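Alkyltransferase-like protein 1 (Schizosaccharomyces pombe, PDB 3GVA) recognises DNA carrying O6-alkylguanine lesions, flips the damaged base out of the bent duplex into a hydrophobic pocket and so presents it to nucleotide excision repair. Local coordinates at residues Cys15-Gly20 with His57-Ser62. Sequence-based numbering, arbitrary orientation.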
loop_
_atom_site.group_PDB
_atom_site.type_symbol
_atom_site.label_atom_id
_atom_site.label_comp_id
_atom_site.label_asym_id
_atom_site.label_seq_id
_atom_site.Cartn_x
_atom_site.Cartn_y
_atom_site.Cartn_z
ATOM N N CYS A 15 5.842 -2.797 -7.634
ATOM C CA CYS A 15 6.160 -4.163 -8.050
ATOM C C CYS A 15 7.451 -4.642 -7.393
ATOM O O CYS A 15 7.745 -5.834 -7.382
ATOM C CB CYS A 15 6.309 -4.243 -9.575
ATOM S SG CYS A 15 4.755 -4.137 -10.485
ATOM N N GLU A 16 8.225 -3.711 -6.849
ATOM C CA GLU A 16 9.470 -4.078 -6.188
ATOM C C GLU A 16 9.332 -4.377 -4.698
ATOM O O GLU A 16 10.245 -4.944 -4.107
ATOM C CB GLU A 16 10.518 -2.995 -6.401
ATOM C CG GLU A 16 11.051 -2.957 -7.811
ATOM C CD GLU A 16 12.136 -1.924 -7.975
ATOM O OE1 GLU A 16 11.822 -0.717 -7.903
ATOM O OE2 GLU A 16 13.307 -2.319 -8.164
ATOM N N ILE A 17 8.216 -3.983 -4.081
ATOM C CA ILE A 17 8.008 -4.274 -2.656
ATOM C C ILE A 17 8.009 -5.799 -2.555
ATOM O O ILE A 17 7.234 -6.477 -3.234
ATOM C CB ILE A 17 6.638 -3.745 -2.139
ATOM C CG1 ILE A 17 6.510 -2.244 -2.416
ATOM C CG2 ILE A 17 6.513 -3.991 -0.635
ATOM C CD1 ILE A 17 5.140 -1.675 -2.084
ATOM N N PRO A 18 8.882 -6.363 -1.714
ATOM C CA PRO A 18 8.875 -7.824 -1.638
ATOM C C PRO A 18 7.698 -8.477 -0.925
ATOM O O PRO A 18 6.980 -7.854 -0.137
ATOM C CB PRO A 18 10.217 -8.140 -0.976
ATOM C CG PRO A 18 10.464 -6.948 -0.128
ATOM C CD PRO A 18 10.046 -5.802 -1.007
ATOM N N TYR A 19 7.499 -9.745 -1.255
ATOM C CA TYR A 19 6.455 -10.572 -0.677
ATOM C C TYR A 19 6.548 -10.451 0.846
ATOM O O TYR A 19 7.641 -10.512 1.408
ATOM C CB TYR A 19 6.703 -12.021 -1.103
ATOM C CG TYR A 19 5.691 -13.030 -0.628
ATOM C CD1 TYR A 19 4.573 -13.338 -1.398
ATOM C CD2 TYR A 19 5.877 -13.717 0.571
ATOM C CE1 TYR A 19 3.665 -14.314 -0.991
ATOM C CE2 TYR A 19 4.973 -14.695 0.990
ATOM C CZ TYR A 19 3.871 -14.988 0.203
ATOM O OH TYR A 19 2.982 -15.960 0.601
ATOM N N GLY A 20 5.413 -10.256 1.512
ATOM C CA GLY A 20 5.432 -10.157 2.962
ATOM C C GLY A 20 5.864 -8.824 3.541
ATOM O O GLY A 20 5.936 -8.679 4.753
ATOM N N HIS A 57 -1.755 -4.219 -2.718
ATOM C CA HIS A 57 -2.102 -4.558 -1.348
ATOM C C HIS A 57 -0.934 -4.337 -0.391
ATOM O O HIS A 57 -1.132 -4.266 0.823
ATOM C CB HIS A 57 -2.592 -6.011 -1.265
ATOM C CG HIS A 57 -1.560 -7.018 -1.660
ATOM N ND1 HIS A 57 -1.138 -7.179 -2.962
ATOM C CD2 HIS A 57 -0.824 -7.878 -0.918
ATOM C CE1 HIS A 57 -0.184 -8.092 -3.005
ATOM N NE2 HIS A 57 0.028 -8.532 -1.777
ATOM N N ARG A 58 0.277 -4.214 -0.935
ATOM C CA ARG A 58 1.458 -3.995 -0.102
ATOM C C ARG A 58 1.687 -2.522 0.232
ATOM O O ARG A 58 2.639 -2.176 0.924
ATOM C CB ARG A 58 2.700 -4.584 -0.777
ATOM C CG ARG A 58 2.649 -6.106 -0.850
ATOM C CD ARG A 58 3.835 -6.700 -1.573
ATOM N NE ARG A 58 3.585 -8.108 -1.868
ATOM C CZ ARG A 58 4.128 -8.770 -2.887
ATOM N NH1 ARG A 58 4.966 -8.155 -3.710
ATOM N NH2 ARG A 58 3.791 -10.033 -3.109
ATOM N N VAL A 59 0.816 -1.652 -0.260
ATOM C CA VAL A 59 0.929 -0.226 0.036
ATOM C C VAL A 59 -0.168 0.115 1.058
ATOM O O VAL A 59 -1.352 -0.108 0.806
ATOM C CB VAL A 59 0.752 0.629 -1.250
ATOM C CG1 VAL A 59 0.980 2.102 -0.940
ATOM C CG2 VAL A 59 1.744 0.175 -2.316
ATOM N N ILE A 60 0.231 0.623 2.222
ATOM C CA ILE A 60 -0.730 0.960 3.271
ATOM C C ILE A 60 -0.465 2.368 3.772
ATOM O O ILE A 60 0.580 2.935 3.479
ATOM C CB ILE A 60 -0.610 -0.007 4.477
ATOM C CG1 ILE A 60 0.768 0.131 5.132
ATOM C CG2 ILE A 60 -0.814 -1.440 4.015
ATOM C CD1 ILE A 60 0.946 -0.725 6.375
ATOM N N ASN A 61 -1.393 2.943 4.531
ATOM C CA ASN A 61 -1.139 4.286 5.026
ATOM C C ASN A 61 -0.105 4.245 6.144
ATOM O O ASN A 61 0.125 3.202 6.766
ATOM C CB ASN A 61 -2.440 4.980 5.468
ATOM C CG ASN A 61 -3.224 4.184 6.473
ATOM O OD1 ASN A 61 -2.797 4.011 7.612
ATOM N ND2 ASN A 61 -4.393 3.697 6.059
ATOM N N SER A 62 0.535 5.387 6.369
ATOM C CA SER A 62 1.587 5.530 7.367
ATOM C C SER A 62 1.230 5.077 8.779
ATOM O O SER A 62 2.113 4.663 9.538
ATOM C CB SER A 62 2.050 6.989 7.412
ATOM O OG SER A 62 2.329 7.455 6.105
#
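Arg58 reaches from the 57-62 segment to the backbone of residues 17-19, and its side chain supplies most of that segment's share of the contact. At the root, Arg58 CB packs 3.9 Å from Ile17 CG2, the two side chains running alongside each other with opposite headings. With the Arg58 chain extended from CG to NE (chi3 -167°), CG lies over the rim of one face of the His57 ring and CD comes 3.6 Å from Pro18 O. The guanidinium turns one face to the backbone of Pro18 and Tyr19: Tyr19 CA sits 3.6 Å from its plane, over the centre, with Pro18 C toward the rim of that face. Arg58 NH1 gives a weak hydrogen bond to Ile17 O at 2.9 Å, bent to 123° at the hydrogen. Arg58 NH2 ends 3.8 Å from Tyr19 CD1, the ring and guanidinium planes 71° apart. The strongest polar partner of Arg58 is Glu85: its OE2 forms a salt bridge with Arg58 NE and accepts a hydrogen bond from Gly20 N, while its OE1 pairs with His57 NE2. Beside the arginine, Ile17 CD1 meets Val59 CG2 at 3.9 Å, and Val59 in turn lies near Tyr25, a residue inferred to be required for phosphate rotation and nucleotide flipping. The contact thus joins two loops of the DNA-binding domain through apolar packing and a shared carboxylate; the bent Arg58-Ile17 bond probably adds less than the Glu85 salt bridge.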